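Long-range contact in holo-[acyl-carrier-protein] synthase (PDB 5XUK), which belongs to the 4'-phosphopantetheinyl transferase superfamily, as an AcpS-type enzyme built as a trimer that holds coenzyme A between neighbouring subunits: residues 5-10 with 46-51. Numbering follows the deposited sequence.
With COA (coenzyme A), chain B.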
loop_
_atom_site.group_PDB
_atom_site.type_symbol
_atom_site.label_atom_id
_atom_site.label_comp_id
_atom_site.label_asym_id
_atom_site.label_seq_id
_atom_site.Cartn_x
_atom_site.Cartn_y
_atom_site.Cartn_z
ATOM N N ASP A 5 -4.433 -2.106 4.373
ATOM C CA ASP A 5 -5.492 -1.491 5.166
ATOM C C ASP A 5 -5.164 -0.049 5.456
ATOM O O ASP A 5 -4.012 0.295 5.702
ATOM C CB ASP A 5 -5.641 -2.255 6.489
ATOM C CG ASP A 5 -7.025 -2.173 7.046
ATOM O OD1 ASP A 5 -7.884 -2.936 6.567
ATOM O OD2 ASP A 5 -7.268 -1.353 7.954
ATOM N N ILE A 6 -6.168 0.800 5.447
ATOM C CA ILE A 6 -5.971 2.218 5.716
ATOM C C ILE A 6 -6.972 2.546 6.783
ATOM O O ILE A 6 -8.118 2.141 6.684
ATOM C CB ILE A 6 -6.179 3.104 4.454
ATOM C CG1 ILE A 6 -6.044 4.583 4.806
ATOM C CG2 ILE A 6 -7.537 2.855 3.812
ATOM C CD1 ILE A 6 -5.727 5.455 3.597
ATOM N N VAL A 7 -6.520 3.217 7.835
ATOM C CA VAL A 7 -7.367 3.502 8.990
ATOM C C VAL A 7 -7.243 4.966 9.331
ATOM O O VAL A 7 -6.146 5.537 9.250
ATOM C CB VAL A 7 -6.955 2.631 10.210
ATOM C CG1 VAL A 7 -7.620 3.108 11.486
ATOM C CG2 VAL A 7 -7.288 1.169 9.958
ATOM N N SER A 8 -8.365 5.577 9.687
ATOM C CA SER A 8 -8.378 6.917 10.253
ATOM C C SER A 8 -7.865 6.859 11.689
ATOM O O SER A 8 -8.418 6.115 12.529
ATOM C CB SER A 8 -9.793 7.464 10.264
ATOM O OG SER A 8 -9.870 8.676 11.002
ATOM N N ILE A 9 -6.812 7.633 11.962
ATOM C CA ILE A 9 -6.225 7.687 13.289
ATOM C C ILE A 9 -7.242 8.252 14.264
ATOM O O ILE A 9 -7.466 7.683 15.331
ATOM C CB ILE A 9 -4.945 8.541 13.321
ATOM C CG1 ILE A 9 -3.847 7.857 12.499
ATOM C CG2 ILE A 9 -4.495 8.735 14.761
ATOM C CD1 ILE A 9 -2.501 8.551 12.508
ATOM N N ALA A 10 -7.875 9.351 13.861
ATOM C CA ALA A 10 -8.972 9.963 14.611
ATOM C C ALA A 10 -10.083 8.979 14.996
ATOM O O ALA A 10 -10.620 9.051 16.094
ATOM C CB ALA A 10 -9.554 11.122 13.815
ATOM N N PHE A 46 -0.929 -0.558 14.351
ATOM C CA PHE A 46 -0.998 -1.982 14.674
ATOM C C PHE A 46 -2.359 -2.516 14.286
ATOM O O PHE A 46 -2.479 -3.621 13.791
ATOM C CB PHE A 46 -0.725 -2.250 16.171
ATOM C CG PHE A 46 0.729 -2.116 16.567
ATOM C CD1 PHE A 46 1.651 -1.432 15.757
ATOM C CD2 PHE A 46 1.175 -2.643 17.781
ATOM C CE1 PHE A 46 2.987 -1.312 16.132
ATOM C CE2 PHE A 46 2.504 -2.515 18.167
ATOM C CZ PHE A 46 3.413 -1.847 17.344
ATOM N N PHE A 47 -3.388 -1.735 14.503
ATOM C CA PHE A 47 -4.716 -2.134 14.068
ATOM C C PHE A 47 -4.722 -2.368 12.552
ATOM O O PHE A 47 -5.202 -3.394 12.081
ATOM C CB PHE A 47 -5.729 -1.052 14.419
ATOM C CG PHE A 47 -7.151 -1.462 14.173
ATOM C CD1 PHE A 47 -7.864 -2.156 15.149
ATOM C CD2 PHE A 47 -7.777 -1.173 12.956
ATOM C CE1 PHE A 47 -9.172 -2.548 14.918
ATOM C CE2 PHE A 47 -9.094 -1.563 12.722
ATOM C CZ PHE A 47 -9.792 -2.247 13.705
ATOM N N ALA A 48 -4.142 -1.426 11.802
ATOM C CA ALA A 48 -4.146 -1.489 10.348
ATOM C C ALA A 48 -3.347 -2.710 9.904
ATOM O O ALA A 48 -3.742 -3.437 8.979
ATOM C CB ALA A 48 -3.583 -0.196 9.759
ATOM N N LEU A 49 -2.256 -2.979 10.608
ATOM C CA LEU A 49 -1.405 -4.118 10.265
ATOM C C LEU A 49 -2.082 -5.452 10.522
ATOM O O LEU A 49 -1.811 -6.426 9.827
ATOM C CB LEU A 49 -0.091 -4.039 11.056
ATOM C CG LEU A 49 0.909 -5.177 10.901
ATOM C CD1 LEU A 49 1.285 -5.294 9.447
ATOM C CD2 LEU A 49 2.145 -4.921 11.755
ATOM N N LYS A 50 -2.927 -5.517 11.548
ATOM C CA LYS A 50 -3.610 -6.764 11.860
ATOM C C LYS A 50 -4.734 -6.991 10.850
ATOM O O LYS A 50 -4.912 -8.078 10.328
ATOM C CB LYS A 50 -4.142 -6.732 13.292
ATOM C CG LYS A 50 -3.032 -6.789 14.335
ATOM C CD LYS A 50 -3.512 -7.389 15.660
ATOM C CE LYS A 50 -2.394 -7.402 16.710
ATOM N NZ LYS A 50 -2.624 -8.371 17.830
ATOM N N GLU A 51 -5.498 -5.957 10.571
ATOM C CA GLU A 51 -6.451 -6.028 9.470
ATOM C C GLU A 51 -5.783 -6.473 8.167
ATOM O O GLU A 51 -6.265 -7.387 7.516
ATOM C CB GLU A 51 -7.130 -4.690 9.282
ATOM C CG GLU A 51 -8.035 -4.281 10.430
ATOM C CD GLU A 51 -9.284 -5.145 10.550
ATOM O OE1 GLU A 51 -10.259 -4.680 11.182
ATOM O OE2 GLU A 51 -9.300 -6.271 10.010
HETATM N N1A COA B . -10.030 -11.292 2.547
HETATM C C2A COA B . -9.443 -10.273 1.884
HETATM N N3A COA B . -10.033 -9.076 1.720
HETATM C C4A COA B . -11.265 -8.850 2.206
HETATM C C5A COA B . -11.963 -9.916 2.936
HETATM C C6A COA B . -11.256 -11.200 3.093
HETATM N N6A COA B . -11.818 -12.243 3.758
HETATM N N7A COA B . -13.155 -9.416 3.298
HETATM C C8A COA B . -13.232 -8.130 2.860
HETATM N N9A COA B . -12.090 -7.808 2.194
HETATM C C1B COA B . -11.804 -6.526 1.541
HETATM C C2B COA B . -12.928 -6.193 0.554
HETATM O O2B COA B . -12.430 -5.884 -0.748
HETATM C C3B COA B . -13.610 -4.973 1.124
HETATM O O3B COA B . -13.974 -3.999 0.151
HETATM P P3B COA B . -15.293 -4.152 -0.788
HETATM O O7A COA B . -16.297 -4.880 0.082
HETATM O O8A COA B . -15.726 -2.734 -1.054
HETATM O O9A COA B . -14.743 -4.925 -1.974
HETATM C C4B COA B . -12.540 -4.412 2.027
HETATM O O4B COA B . -11.780 -5.509 2.530
HETATM C C5B COA B . -13.115 -3.589 3.153
HETATM O O5B COA B . -12.215 -2.508 3.243
HETATM P P1A COA B . -11.830 -1.841 4.620
HETATM O O1A COA B . -12.973 -0.872 4.837
HETATM O O2A COA B . -10.397 -1.367 4.637
HETATM O O3A COA B . -11.844 -3.115 5.567
HETATM P P2A COA B . -12.040 -2.943 7.146
HETATM O O4A COA B . -10.724 -2.509 7.777
HETATM O O5A COA B . -13.285 -2.100 7.359
HETATM O O6A COA B . -12.375 -4.484 7.520
HETATM C CBP COA B . -12.202 -6.932 7.471
HETATM C CCP COA B . -12.034 -5.618 6.702
HETATM C CDP COA B . -12.973 -7.941 6.634
HETATM C CEP COA B . -10.829 -7.514 7.776
HETATM C CAP COA B . -12.999 -6.640 8.757
HETATM O OAP COA B . -14.397 -6.601 8.453
HETATM C C9P COA B . -12.791 -7.633 9.859
HETATM O O9P COA B . -12.784 -8.833 9.634
HETATM N N8P COA B . -12.642 -7.102 11.076
#
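Asp5 and Glu51 meet beside bound coenzyme A, at a subunit interface of this AcpS-type trimer. Asp5 lies on strand 2-8, an outer strand of the chain's three-stranded antiparallel sheet, and Glu51 on helix 40-56, which packs against that sheet. The axes of the two short segments approach to 7.5 Å and run roughly antiparallel, at 149°. Asp5 CB sits 3.3 Å from the backbone O of Ala48. The Asp5 carboxylate swings away from the backbone N of its own residue (chi1 -152°) and lies against Glu51 CB. Asp5 OD1 comes within 3.3 Å of Glu51 CB. The same oxygen forms a salt bridge with Lys55 of the same helix, which in turn bonds coenzyme A. Asp5 OD1 stands 3.1 Å from O4A of coenzyme A. Asp5 OD2 is buried and has no partner in the model. The Glu51 chain bends at its second torsion and turns its carboxylate to the ligand. The two carboxylate planes lie only 20° apart, but Asp5 OD1 and Glu51 OE2 remain 5.0 Å from each other. Farther along the strand the contact is apolar. Val7 CG2 touches Ala48 CB on one hand and the edge of the Phe47 ring, near its plane, on the other, with Phe47 CD2 at 3.8 Å. Ser102 of the second subunit packs on Asp5 and hydrogen-bonds both Ile6 N and the ligand. On the helix side, coenzyme A N8P donates a weak hydrogen bond of 3.4 Å to Glu51 OE1.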